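Local coordinates for CELL WALL surface anchor family protein (Streptococcus pneumoniae, PDB 2WW8) that acts as the pilus adhesin of the pneumococcus, recognising host cells, probably through a metal-binding domain of the integrin I (von Willebrand factor A) type, at residues Asn233-Ser238 with Glu341-Asp346; Phe312-Lys317 with Asn348-Gln353; Gly355-Gln360 with Val389-Tyr394; Lys317-Leu322 with Lys337-Ala342; Val227-Asp232 with Val270-Tyr275. All coordinates share one frame; numbering follows the deposited sequence.

Along the chain, interaction 5 closes first, pairing strand 225-232 with strand 269-275 round helix 247-263. Interaction 1 starts after the first of these strands, in the metal-binding loop, and reaches forward to 341-346; its span crosses both interaction 5 and interaction 2. Interaction 2 closes the stretch from strand 311-315 to the short 3-10 turn before helix 359-373, and interaction 4 is nested inside it, round helix 328-337. Interactions 1 and 4 share E341 and A342. Interaction 3 follows the others in series, joining the start of helix 359-373 to the loop after strand 379-386. Interactions 1, 3 and 5 gather at the parallel sheet's magnesium end; interaction 2 lies on a separate antiparallel sheet.

Interaction 1: Asn233-Ser238 with Glu341-Asp346; sequences NSNSMS and EAEDHD. With MG (magnesium ion), chain B.
The metal-ion-dependent adhesion site (MIDAS) supplies one side of this contact: the loop 233-238 carries S234 and S236, and rests its opposite flank on 341-346. A342 is the small residue at the centre. Its CB lies 3.6 Å from S234 O and 3.5 Å from S238 N, and also touches M237 CB, a fit against the 3-10 turn that suits a lone methyl. On one side, N233 spends an amide hydrogen on the incoming chain, with ND2 to E341 O at 2.9 Å and a fairly straight N-H (163°); the acceptor oxygen lies almost in the amide plane of N233. S234 and S236 belong to the DxSxS signature of integrin-type I domains, each binding magnesium through OG at 2.2 Å; S234 OG is also bonded to D232, and D387 completes the protein ligands. At the far end S238 OG donates to D344 OD1 (2.6 Å), meeting it from above the carboxylate plane. The serine oxygen gets there because it stands opposite its own backbone N (chi1 163°). Between these bonds a water donates to N233 O (2.9 Å) and N235 OD1 (3.0 Å) and accepts from E343 N, while the amide nitrogen of N235 turns to Y352 O.

Interaction 2: Phe312-Lys317 with Asn348-Gln353; sequences FTTNTK and NRLMYQ
F312 and Q353 form the tight end of this contact. The aliphatic part of the glutamine lies flat over the phenyl ring: Q353 CG sits 3.6 Å from the ring centroid and only 7° off the ring normal, a CH-pi contact. The amide plane of Q353 follows, stacked at 27° to the ring, with OE1 just beyond the rim near CE2. A bend at chi2 (-58°) folds the glutamine so that CB, CG and CD all lie along the ring. Glutamine suits the place because its methylenes can cover an aromatic face while its amide can still bond the backbone; NE2 makes a weak bond to R349 O. Beside this stack, L350 extends its two methyls in different directions. CD1 reaches F312 CD1 at 3.6 Å, and CD2 meets T314 CB at 3.7 Å, so one leucine bridges two residues whose side chains both leave the same face of the strand.

The packing thins beyond T314. Its methyl CG2 touches M351 SD at 3.6 Å, the two side chains crossing almost at right angles, whereas M351 CE comes no nearer than 4.2 Å to N315 O. T313 and N315 lie on the exposed side of the strand and point away, with T313 OG1 bonded to T286 and N315 ND2 to G282 O.

Strand 311-315 is paired with strand 284-292 in an antiparallel sheet separate from the parallel sheet of the integrin-type domain. V287 and K289 of that partner also touch F312, and W305 sets its ring edge-to-face against F312. The 3-10 turn 351-353 packs on one face of this strand, just ahead of helix 359-373.

Interaction 3: Gly355-Gln360 with Val389-Tyr394; sequences GATFTQ and VPTMSY
T357 and Q360 make the polar bonds across this contact, and F358 fills the space between them. The carbonyl of T357 takes the N-H of T391 at 3.0 Å, straight (170°) and in the carbonyl plane; M392 N adds a weak second bond to the same oxygen. Further along, Q360 accepts from Y394 N through OE1 at 2.8 Å. Its chain is fully extended, with CG turned away from the backbone N (chi1 -173°), which gives the long glutamine just the reach to bond the neighbouring backbone.

F358 points the CZ end of its ring at the face of Y394, over the centre: an edge-to-face pair with centroids 4.7 Å apart and planes at 58°. M392 CB covers one face of the phenylalanine at 4.2 Å from its centroid, and the sulfur stands obliquely beside it, a Met-aromatic contact. T359 OG1 packs against P390 CB at 3.5 Å.

In the next shell, two waters brace the segments. One joins T357 OG1 to T391 OG1, at 2.7 Å from each; the other accepts from Q360 N and donates to M392 O (2.6 Å). Y394 OH is held by E437, and S393 OG by H515. The nearest atom of the T357 side chain is about 4 Å from the magnesium ion, too far to bind it directly, consistent with the second-sphere threonine of an integrin-type MIDAS.

F358 is the N-cap residue of helix 359-373. Helices 516-526 and 549-558 pack on P390 from beyond, and strand 392-393 pairs with strand 442-443.

Interaction 4: Lys317-Leu322 with Lys337-Ala342; sequences KDYSYL and KVPTEA
A salt-bridged lysine and a proline CH-pi contact on a tyrosine face, K337 with D318 and S320 and P339 with Y319, join the chain leaving helix 328-337 to the loop that leads into strand 321-322, at the edge of the parallel sheet of the integrin-type I domain. An Asx turn shapes that loop: D318 OD1 accepts from S320 N at 3.2 Å, which leaves OD2 to form a salt bridge with K337 NZ at 2.9 Å, although as a hydrogen bond it is weak. Lysine suits the spot because its long chain passes the edge of the Y321 ring and still brings a charge to two acceptors; a turn at chi3 (97°) swings the ammonium group toward the loop.

Y319 lies between two neighbours, with K317 CB over one face, offset toward the rim, and P339 CB on the opposite face. The proline carbon stands over the ring centre, 3.6 Å from the centroid, a contact to which the rigid proline ring brings a fixed C-H. Outward, Y319 O accepts from T274 OG1 and S320 OG bonds F280 O, fastening the loop to strand 269-275 and to the loop that follows it. K337 NZ donates to S320 O at 2.7 Å, close to the line of the carbonyl bond (174°).

Interaction 5: Val227-Asp232 with Val270-Tyr275; sequences VVILLD and VALVTY
V227-D232 and V270-Y275 pair as parallel strands, and backbone bonds come first. A271 N gives to V227 O, I229 N to A271 O, V273 N to I229 O, L231 N to V273 O and Y275 N to L231 O, all between 2.8 and 3.0 Å. Four of these carbonyls, those of V227, I229, L231 and V273, also receive CA-H contacts, the closest from L230 CA to V273 O at 3.2 Å.

Apolar contacts fill both faces. L230 CD2 lies beside V273 CB at 3.5 Å, the two chains pointing the same way, and V273 CG2 reaches V228 CG1 at 3.9 Å; V228 and V273 pack on helix 359-373, L230 on H384 of strand 379-386. Across the sheet, I229 CG2 and L272 CD1 meet more loosely (4.2 Å), on the side of helix 247-263. That helix links the two strands in a beta-alpha-beta crossover of the Rossmann-like integrin-type domain, where 269-275 is an edge strand and 225-232 pairs with 379-386 on its other side. Beta-branched and leucine residues suit strands buried between helices.

Polar and aromatic groups gather at the C-terminal end. The Y275 ring lies over D232, whose CA is 4.2 Å from its centroid; chi1 of 72° turns the ring across toward the neighbouring strand. Its hydroxyl goes on to H384. D232, the aspartate of the DxSxS signature, accepts through OD2 from T386 OG1 and D387 N.

Interaction 1: Asn233-Ser238 with Glu341-Asp346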
# COMPACT_ATOMS: atom_id res chain seq x y z
N ASN A 233 19.34 34.98 0.14
CA ASN A 233 18.76 34.85 -1.22
C ASN A 233 19.36 35.97 -2.12
O ASN A 233 18.68 36.47 -3.03
CB ASN A 233 17.23 34.89 -1.18
CG ASN A 233 16.55 34.44 -2.49
OD1 ASN A 233 15.72 35.19 -3.00
ND2 ASN A 233 16.89 33.30 -3.04
N SER A 234 20.62 36.37 -1.86
CA SER A 234 21.30 37.40 -2.65
C SER A 234 21.50 36.88 -4.12
O SER A 234 21.40 35.68 -4.40
CB SER A 234 22.64 37.80 -2.00
OG SER A 234 23.46 36.63 -1.97
N ASN A 235 21.78 37.79 -5.06
CA ASN A 235 21.87 37.44 -6.48
C ASN A 235 22.90 36.32 -6.77
O ASN A 235 22.65 35.47 -7.61
CB ASN A 235 22.30 38.71 -7.26
CG ASN A 235 21.25 39.81 -7.19
OD1 ASN A 235 20.08 39.54 -6.99
ND2 ASN A 235 21.69 41.05 -7.33
N SER A 236 24.05 36.34 -6.07
CA SER A 236 25.08 35.32 -6.20
C SER A 236 24.54 33.92 -5.93
O SER A 236 25.19 32.94 -6.29
CB SER A 236 26.17 35.57 -5.16
OG SER A 236 25.67 35.55 -3.83
N MET A 237 23.39 33.79 -5.25
CA MET A 237 22.83 32.44 -5.06
C MET A 237 22.16 31.87 -6.31
O MET A 237 21.82 30.71 -6.33
CB MET A 237 21.81 32.39 -3.89
CG MET A 237 22.38 32.82 -2.53
SD MET A 237 23.35 31.45 -1.87
CE MET A 237 22.09 30.27 -1.37
N SER A 238 21.89 32.69 -7.32
CA SER A 238 21.34 32.23 -8.59
C SER A 238 21.93 30.91 -9.09
O SER A 238 23.16 30.75 -9.12
CB SER A 238 21.64 33.33 -9.63
OG SER A 238 21.49 32.79 -10.92
N GLU A 341 15.31 29.49 -6.01
CA GLU A 341 15.88 30.33 -7.08
C GLU A 341 16.25 31.63 -6.42
O GLU A 341 15.68 31.96 -5.35
CB GLU A 341 14.79 30.64 -8.14
CG GLU A 341 14.03 29.43 -8.70
CD GLU A 341 14.82 28.57 -9.69
OE1 GLU A 341 15.91 28.98 -10.18
OE2 GLU A 341 14.35 27.45 -9.99
N ALA A 342 17.13 32.38 -7.07
CA ALA A 342 17.44 33.75 -6.76
C ALA A 342 17.39 34.50 -8.10
O ALA A 342 17.15 33.93 -9.15
CB ALA A 342 18.85 33.85 -6.12
N GLU A 343 17.63 35.81 -8.11
CA GLU A 343 17.39 36.58 -9.30
C GLU A 343 18.56 36.23 -10.25
O GLU A 343 19.73 36.46 -9.90
CB GLU A 343 17.35 38.06 -8.90
CG GLU A 343 17.39 38.93 -10.13
CD GLU A 343 16.17 38.62 -11.00
OE1 GLU A 343 15.04 38.57 -10.43
OE2 GLU A 343 16.40 38.39 -12.21
N ASP A 344 18.22 35.61 -11.39
CA ASP A 344 19.17 35.10 -12.41
C ASP A 344 19.77 36.12 -13.40
O ASP A 344 20.86 35.91 -13.98
CB ASP A 344 18.52 34.02 -13.27
CG ASP A 344 18.29 32.73 -12.49
OD1 ASP A 344 18.92 32.57 -11.41
OD2 ASP A 344 17.49 31.88 -12.99
N HIS A 345 19.01 37.18 -13.64
CA HIS A 345 19.39 38.22 -14.60
C HIS A 345 20.48 39.11 -14.00
O HIS A 345 20.83 38.95 -12.84
CB HIS A 345 18.12 39.01 -14.95
CG HIS A 345 17.05 38.12 -15.52
ND1 HIS A 345 16.09 37.50 -14.74
CD2 HIS A 345 16.86 37.67 -16.78
CE1 HIS A 345 15.33 36.73 -15.50
NE2 HIS A 345 15.78 36.81 -16.75
N ASP A 346 21.04 40.00 -14.83
CA ASP A 346 21.87 41.10 -14.35
C ASP A 346 20.99 42.32 -14.01
O ASP A 346 19.74 42.21 -13.86
CB ASP A 346 22.99 41.40 -15.37
CG ASP A 346 23.79 40.12 -15.75
OD1 ASP A 346 23.68 39.07 -15.04
OD2 ASP A 346 24.55 40.11 -16.76
MG MG B . 25.64 36.50 -1.87
O HOH W 1 18.19 37.78 -5.55
O HOH W 2 25.84 38.32 -2.75
O HOH W 3 25.56 37.09 0.13
O HOH W 4 27.71 36.31 -2.12

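Interaction 2: Phe312-Lys317 with Asn348-Gln353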
# COMPACT_ATOMS: atom_id res chain seq x y z
N PHE A 312 14.78 52.44 -6.35
CA PHE A 312 13.92 51.43 -6.92
C PHE A 312 12.98 51.00 -5.80
O PHE A 312 13.44 50.81 -4.65
CB PHE A 312 14.76 50.18 -7.34
CG PHE A 312 15.74 50.45 -8.48
CD1 PHE A 312 15.32 50.40 -9.82
CD2 PHE A 312 17.05 50.83 -8.21
CE1 PHE A 312 16.20 50.64 -10.89
CE2 PHE A 312 17.94 51.11 -9.26
CZ PHE A 312 17.52 51.00 -10.59
N THR A 313 11.71 50.84 -6.16
CA THR A 313 10.69 50.49 -5.17
C THR A 313 9.84 49.34 -5.70
O THR A 313 9.39 49.35 -6.86
CB THR A 313 9.76 51.67 -4.88
OG1 THR A 313 10.58 52.72 -4.37
CG2 THR A 313 8.70 51.24 -3.83
N THR A 314 9.63 48.34 -4.86
CA THR A 314 8.73 47.25 -5.28
C THR A 314 8.35 46.40 -4.07
O THR A 314 8.96 46.60 -3.03
CB THR A 314 9.40 46.30 -6.35
OG1 THR A 314 8.41 45.34 -6.79
CG2 THR A 314 10.59 45.50 -5.82
N ASN A 315 7.42 45.45 -4.18
CA ASN A 315 7.23 44.42 -3.15
C ASN A 315 8.29 43.33 -3.34
O ASN A 315 8.51 42.82 -4.44
CB ASN A 315 5.83 43.79 -3.23
CG ASN A 315 4.72 44.78 -2.86
OD1 ASN A 315 4.51 45.72 -3.61
ND2 ASN A 315 4.04 44.60 -1.72
N THR A 316 8.89 42.87 -2.24
CA THR A 316 9.85 41.78 -2.36
C THR A 316 9.05 40.51 -2.51
O THR A 316 7.80 40.45 -2.34
CB THR A 316 10.79 41.71 -1.10
OG1 THR A 316 9.93 41.57 0.05
CG2 THR A 316 11.57 43.02 -0.94
N LYS A 317 9.74 39.44 -2.86
CA LYS A 317 9.06 38.16 -2.84
C LYS A 317 8.85 37.79 -1.38
O LYS A 317 9.68 38.15 -0.52
CB LYS A 317 10.00 37.09 -3.45
CG LYS A 317 10.18 37.09 -4.98
CD LYS A 317 8.86 36.94 -5.79
CE LYS A 317 8.44 35.59 -6.25
NZ LYS A 317 7.39 35.50 -7.40
N ASN A 348 19.60 44.62 -15.36
CA ASN A 348 18.47 45.09 -16.15
C ASN A 348 17.11 44.70 -15.54
O ASN A 348 16.06 45.27 -15.91
CB ASN A 348 18.57 44.65 -17.61
CG ASN A 348 18.78 43.16 -17.74
OD1 ASN A 348 19.77 42.59 -17.22
ND2 ASN A 348 17.83 42.52 -18.41
N ARG A 349 17.12 43.75 -14.60
CA ARG A 349 15.93 43.46 -13.84
C ARG A 349 15.83 44.35 -12.62
O ARG A 349 16.77 44.51 -11.87
CB ARG A 349 15.85 42.00 -13.36
CG ARG A 349 15.42 41.03 -14.48
CD ARG A 349 14.24 41.57 -15.32
NE ARG A 349 13.81 40.74 -16.46
CZ ARG A 349 13.13 39.59 -16.37
NH1 ARG A 349 12.76 39.08 -15.20
NH2 ARG A 349 12.81 38.94 -17.46
N LEU A 350 14.63 44.87 -12.38
CA LEU A 350 14.34 45.53 -11.13
C LEU A 350 14.69 44.65 -9.92
O LEU A 350 15.28 45.13 -8.96
CB LEU A 350 12.85 45.89 -11.13
CG LEU A 350 12.31 46.38 -9.75
CD1 LEU A 350 12.82 47.80 -9.57
CD2 LEU A 350 10.76 46.34 -9.79
N MET A 351 14.35 43.36 -9.89
CA MET A 351 14.54 42.62 -8.64
C MET A 351 15.99 42.41 -8.29
O MET A 351 16.31 42.14 -7.13
CB MET A 351 13.83 41.28 -8.63
CG MET A 351 12.30 41.42 -8.89
SD MET A 351 11.53 42.42 -7.53
CE MET A 351 12.16 41.54 -6.09
N TYR A 352 16.86 42.51 -9.28
CA TYR A 352 18.32 42.45 -9.03
C TYR A 352 18.75 43.55 -8.06
O TYR A 352 19.70 43.38 -7.25
CB TYR A 352 18.97 42.59 -10.43
CG TYR A 352 20.48 42.54 -10.42
CD1 TYR A 352 21.23 43.65 -10.04
CD2 TYR A 352 21.15 41.33 -10.69
CE1 TYR A 352 22.65 43.58 -10.00
CE2 TYR A 352 22.54 41.26 -10.64
CZ TYR A 352 23.26 42.38 -10.34
OH TYR A 352 24.62 42.31 -10.32
N GLN A 353 18.05 44.69 -8.12
CA GLN A 353 18.47 45.82 -7.28
C GLN A 353 18.29 45.50 -5.79
O GLN A 353 18.85 46.22 -4.98
CB GLN A 353 17.74 47.12 -7.63
CG GLN A 353 17.69 47.35 -9.20
CD GLN A 353 19.07 47.38 -9.83
OE1 GLN A 353 20.01 47.94 -9.23
NE2 GLN A 353 19.22 46.81 -11.04

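Interaction 3: Gly355-Gln360 with Val389-Tyr394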
# COMPACT_ATOMS: atom_id res chain seq x y z
N GLY A 355 19.12 42.50 -4.34
CA GLY A 355 19.81 41.24 -4.00
C GLY A 355 21.23 41.34 -3.46
O GLY A 355 22.06 40.50 -3.81
N ALA A 356 21.54 42.37 -2.68
CA ALA A 356 22.82 42.48 -1.99
C ALA A 356 22.71 41.71 -0.63
O ALA A 356 21.77 40.95 -0.43
CB ALA A 356 23.16 43.95 -1.71
N THR A 357 23.60 41.97 0.33
CA THR A 357 23.79 41.15 1.52
C THR A 357 23.74 42.01 2.79
O THR A 357 24.78 42.52 3.25
CB THR A 357 25.07 40.32 1.41
OG1 THR A 357 25.06 39.69 0.12
CG2 THR A 357 25.18 39.21 2.53
N PHE A 358 22.53 42.18 3.33
CA PHE A 358 22.36 43.00 4.55
C PHE A 358 22.22 42.08 5.79
O PHE A 358 21.14 41.85 6.30
CB PHE A 358 21.13 43.89 4.44
CG PHE A 358 21.02 44.99 5.48
CD1 PHE A 358 21.94 45.12 6.54
CD2 PHE A 358 20.05 45.96 5.30
CE1 PHE A 358 21.81 46.18 7.46
CE2 PHE A 358 19.92 47.04 6.21
CZ PHE A 358 20.77 47.15 7.31
N THR A 359 23.36 41.53 6.19
CA THR A 359 23.43 40.44 7.18
C THR A 359 22.88 40.95 8.51
O THR A 359 22.09 40.25 9.15
CB THR A 359 24.91 40.04 7.40
OG1 THR A 359 25.46 39.72 6.12
CG2 THR A 359 25.03 38.75 8.30
N GLN A 360 23.21 42.18 8.90
CA GLN A 360 22.77 42.68 10.21
C GLN A 360 21.27 42.67 10.41
O GLN A 360 20.72 42.34 11.46
CB GLN A 360 23.27 44.12 10.36
CG GLN A 360 23.01 44.67 11.72
CD GLN A 360 23.53 46.12 11.87
OE1 GLN A 360 24.05 46.77 10.92
NE2 GLN A 360 23.36 46.63 13.12
N VAL A 389 29.88 37.73 2.62
CA VAL A 389 30.08 38.74 3.64
C VAL A 389 29.15 39.94 3.44
O VAL A 389 28.71 40.17 2.32
CB VAL A 389 31.56 39.14 3.71
CG1 VAL A 389 32.48 37.90 3.98
CG2 VAL A 389 32.02 39.86 2.44
N PRO A 390 28.89 40.69 4.51
CA PRO A 390 27.93 41.79 4.41
C PRO A 390 28.43 42.91 3.49
O PRO A 390 29.62 43.19 3.42
CB PRO A 390 27.79 42.33 5.87
CG PRO A 390 29.02 41.82 6.65
CD PRO A 390 29.41 40.51 5.90
N THR A 391 27.51 43.58 2.81
CA THR A 391 27.84 44.64 1.91
C THR A 391 26.88 45.81 2.18
O THR A 391 26.86 46.78 1.41
CB THR A 391 27.77 44.22 0.41
OG1 THR A 391 26.47 43.67 0.15
CG2 THR A 391 28.87 43.19 -0.01
N MET A 392 26.12 45.71 3.27
CA MET A 392 25.28 46.73 3.83
C MET A 392 25.28 46.62 5.36
O MET A 392 25.45 45.52 5.89
CB MET A 392 23.83 46.48 3.35
CG MET A 392 23.78 46.78 1.85
SD MET A 392 22.11 46.52 1.12
CE MET A 392 21.22 47.94 1.73
N SER A 393 25.02 47.71 6.06
CA SER A 393 24.93 47.63 7.53
C SER A 393 24.16 48.88 7.98
O SER A 393 24.03 49.85 7.20
CB SER A 393 26.37 47.62 8.13
OG SER A 393 27.12 48.73 7.65
N TYR A 394 23.66 48.89 9.21
CA TYR A 394 23.08 50.12 9.80
C TYR A 394 24.20 50.98 10.38
O TYR A 394 25.16 50.44 10.87
CB TYR A 394 22.06 49.81 10.89
CG TYR A 394 20.74 49.27 10.35
CD1 TYR A 394 19.86 50.06 9.62
CD2 TYR A 394 20.33 47.99 10.69
CE1 TYR A 394 18.63 49.58 9.17
CE2 TYR A 394 19.10 47.50 10.30
CZ TYR A 394 18.27 48.29 9.54
OH TYR A 394 17.10 47.72 9.11
O HOH W 5 26.25 41.49 -1.48
O HOH W 6 25.23 43.74 7.78

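Interaction 4: Lys317-Leu322 with Lys337-Ala342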
# COMPACT_ATOMS: atom_id res chain seq x y z
N LYS A 317 9.74 39.44 -2.86
CA LYS A 317 9.06 38.16 -2.84
C LYS A 317 8.85 37.79 -1.38
O LYS A 317 9.68 38.15 -0.52
CB LYS A 317 10.00 37.09 -3.45
CG LYS A 317 10.18 37.09 -4.98
CD LYS A 317 8.86 36.94 -5.79
CE LYS A 317 8.44 35.59 -6.25
NZ LYS A 317 7.39 35.50 -7.40
N ASP A 318 7.78 37.05 -1.11
CA ASP A 318 7.53 36.61 0.23
C ASP A 318 8.14 35.22 0.43
O ASP A 318 7.47 34.22 0.20
CB ASP A 318 6.04 36.65 0.56
CG ASP A 318 5.79 36.33 2.04
OD1 ASP A 318 6.78 36.13 2.83
OD2 ASP A 318 4.59 36.27 2.38
N TYR A 319 9.41 35.20 0.84
CA TYR A 319 10.06 33.92 1.12
C TYR A 319 10.25 33.76 2.62
O TYR A 319 11.13 33.02 3.02
CB TYR A 319 11.43 33.95 0.42
CG TYR A 319 11.35 33.86 -1.12
CD1 TYR A 319 10.38 33.06 -1.76
CD2 TYR A 319 12.26 34.55 -1.93
CE1 TYR A 319 10.34 32.95 -3.20
CE2 TYR A 319 12.25 34.44 -3.36
CZ TYR A 319 11.28 33.62 -3.96
OH TYR A 319 11.25 33.55 -5.33
N SER A 320 9.49 34.49 3.45
CA SER A 320 9.74 34.36 4.89
C SER A 320 8.54 33.74 5.60
O SER A 320 7.43 33.68 5.05
CB SER A 320 10.16 35.70 5.50
OG SER A 320 11.41 36.04 4.94
N TYR A 321 8.79 33.16 6.78
CA TYR A 321 7.69 32.74 7.62
C TYR A 321 8.01 33.18 9.03
O TYR A 321 8.70 32.47 9.80
CB TYR A 321 7.46 31.23 7.46
CG TYR A 321 6.11 30.87 8.02
CD1 TYR A 321 5.95 30.68 9.41
CD2 TYR A 321 5.01 30.72 7.19
CE1 TYR A 321 4.72 30.34 9.95
CE2 TYR A 321 3.75 30.38 7.72
CZ TYR A 321 3.65 30.21 9.09
OH TYR A 321 2.42 29.92 9.59
N LEU A 322 7.54 34.37 9.35
CA LEU A 322 8.14 35.13 10.46
C LEU A 322 7.48 34.79 11.80
O LEU A 322 7.46 35.64 12.69
CB LEU A 322 7.99 36.63 10.24
CG LEU A 322 8.79 37.11 9.03
CD1 LEU A 322 8.52 38.57 8.61
CD2 LEU A 322 10.27 36.75 9.10
N LYS A 337 7.48 28.26 1.14
CA LYS A 337 8.01 29.63 1.03
C LYS A 337 9.50 29.66 0.89
O LYS A 337 10.06 30.71 0.51
CB LYS A 337 7.60 30.47 2.25
CG LYS A 337 6.13 30.81 1.95
CD LYS A 337 5.48 31.57 3.04
CE LYS A 337 5.54 33.04 2.67
NZ LYS A 337 5.04 33.82 3.88
N VAL A 338 10.15 28.55 1.24
CA VAL A 338 11.60 28.42 1.04
C VAL A 338 11.91 28.64 -0.46
O VAL A 338 11.39 27.90 -1.26
CB VAL A 338 12.13 27.07 1.52
CG1 VAL A 338 13.63 27.03 1.25
CG2 VAL A 338 11.87 26.86 3.04
N PRO A 339 12.77 29.62 -0.84
CA PRO A 339 13.07 29.85 -2.24
C PRO A 339 14.03 28.75 -2.76
O PRO A 339 14.92 28.31 -2.00
CB PRO A 339 13.79 31.21 -2.21
CG PRO A 339 14.50 31.21 -0.88
CD PRO A 339 13.50 30.55 0.04
N THR A 340 13.86 28.35 -4.02
CA THR A 340 14.89 27.50 -4.68
C THR A 340 15.54 28.18 -5.91
O THR A 340 16.19 27.51 -6.73
CB THR A 340 14.30 26.14 -5.13
OG1 THR A 340 13.13 26.39 -5.92
CG2 THR A 340 13.95 25.31 -3.91
N GLU A 341 15.31 29.49 -6.01
CA GLU A 341 15.88 30.33 -7.08
C GLU A 341 16.25 31.63 -6.42
O GLU A 341 15.68 31.96 -5.35
CB GLU A 341 14.79 30.64 -8.14
CG GLU A 341 14.03 29.43 -8.70
CD GLU A 341 14.82 28.57 -9.69
OE1 GLU A 341 15.91 28.98 -10.18
OE2 GLU A 341 14.35 27.45 -9.99
N ALA A 342 17.13 32.38 -7.07
CA ALA A 342 17.44 33.75 -6.76
C ALA A 342 17.39 34.50 -8.10
O ALA A 342 17.15 33.93 -9.15
CB ALA A 342 18.85 33.85 -6.12

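Interaction 5: Val227-Asp232 with Val270-Tyr275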
# COMPACT_ATOMS: atom_id res chain seq x y z
N VAL A 227 13.60 27.44 16.84
CA VAL A 227 14.64 27.56 15.84
C VAL A 227 14.27 28.62 14.79
O VAL A 227 13.19 28.58 14.23
CB VAL A 227 14.89 26.21 15.11
CG1 VAL A 227 16.05 26.37 14.16
CG2 VAL A 227 15.14 25.04 16.14
N VAL A 228 15.19 29.54 14.51
CA VAL A 228 15.00 30.41 13.33
C VAL A 228 16.05 30.00 12.26
O VAL A 228 17.24 29.82 12.54
CB VAL A 228 15.26 31.88 13.69
CG1 VAL A 228 15.13 32.78 12.39
CG2 VAL A 228 14.25 32.34 14.84
N ILE A 229 15.59 29.85 11.03
CA ILE A 229 16.55 29.63 9.91
C ILE A 229 16.71 30.92 9.12
O ILE A 229 15.69 31.49 8.72
CB ILE A 229 16.06 28.53 8.99
CG1 ILE A 229 16.04 27.25 9.80
CG2 ILE A 229 16.92 28.43 7.70
CD1 ILE A 229 15.43 26.08 9.07
N LEU A 230 17.93 31.40 8.94
CA LEU A 230 18.14 32.61 8.15
C LEU A 230 18.75 32.17 6.85
O LEU A 230 19.73 31.45 6.86
CB LEU A 230 19.21 33.53 8.75
CG LEU A 230 18.97 34.15 10.12
CD1 LEU A 230 20.14 35.04 10.53
CD2 LEU A 230 17.71 35.00 9.97
N LEU A 231 18.19 32.61 5.73
CA LEU A 231 18.62 32.04 4.47
C LEU A 231 18.92 33.19 3.47
O LEU A 231 18.02 33.98 3.14
CB LEU A 231 17.49 31.17 3.93
CG LEU A 231 17.71 30.63 2.50
CD1 LEU A 231 19.00 29.79 2.39
CD2 LEU A 231 16.45 29.76 2.05
N ASP A 232 20.18 33.29 3.07
CA ASP A 232 20.65 34.27 2.08
C ASP A 232 20.03 33.98 0.70
O ASP A 232 20.11 32.87 0.16
CB ASP A 232 22.21 34.23 2.15
CG ASP A 232 22.95 35.15 1.17
OD1 ASP A 232 22.38 35.62 0.16
OD2 ASP A 232 24.16 35.34 1.49
N VAL A 270 9.67 26.21 14.46
CA VAL A 270 10.58 26.80 13.46
C VAL A 270 9.97 28.07 12.84
O VAL A 270 8.72 28.17 12.69
CB VAL A 270 10.91 25.77 12.32
CG1 VAL A 270 11.80 24.69 12.84
CG2 VAL A 270 9.68 25.18 11.65
N ALA A 271 10.83 28.98 12.43
CA ALA A 271 10.47 30.15 11.65
C ALA A 271 11.56 30.30 10.58
O ALA A 271 12.60 29.69 10.70
CB ALA A 271 10.50 31.37 12.58
N LEU A 272 11.36 31.14 9.56
CA LEU A 272 12.19 31.20 8.36
C LEU A 272 12.30 32.68 8.00
O LEU A 272 11.28 33.41 7.89
CB LEU A 272 11.53 30.40 7.21
CG LEU A 272 12.13 30.69 5.81
CD1 LEU A 272 13.59 30.16 5.73
CD2 LEU A 272 11.18 30.07 4.74
N VAL A 273 13.54 33.13 7.88
CA VAL A 273 13.80 34.49 7.45
C VAL A 273 14.68 34.39 6.21
O VAL A 273 15.85 33.97 6.30
CB VAL A 273 14.51 35.33 8.53
CG1 VAL A 273 14.87 36.78 8.02
CG2 VAL A 273 13.65 35.42 9.86
N THR A 274 14.15 34.85 5.08
CA THR A 274 14.94 34.98 3.87
C THR A 274 15.34 36.44 3.65
O THR A 274 14.51 37.35 3.84
CB THR A 274 14.15 34.43 2.69
OG1 THR A 274 14.03 33.00 2.87
CG2 THR A 274 14.90 34.68 1.33
N TYR A 275 16.60 36.66 3.29
CA TYR A 275 17.12 38.04 3.20
C TYR A 275 18.05 38.28 2.01
O TYR A 275 18.72 37.36 1.55
CB TYR A 275 17.85 38.52 4.45
CG TYR A 275 19.23 37.91 4.68
CD1 TYR A 275 19.36 36.61 5.20
CD2 TYR A 275 20.38 38.63 4.38
CE1 TYR A 275 20.62 36.06 5.45
CE2 TYR A 275 21.67 38.08 4.66
CZ TYR A 275 21.76 36.82 5.20
OH TYR A 275 23.03 36.30 5.37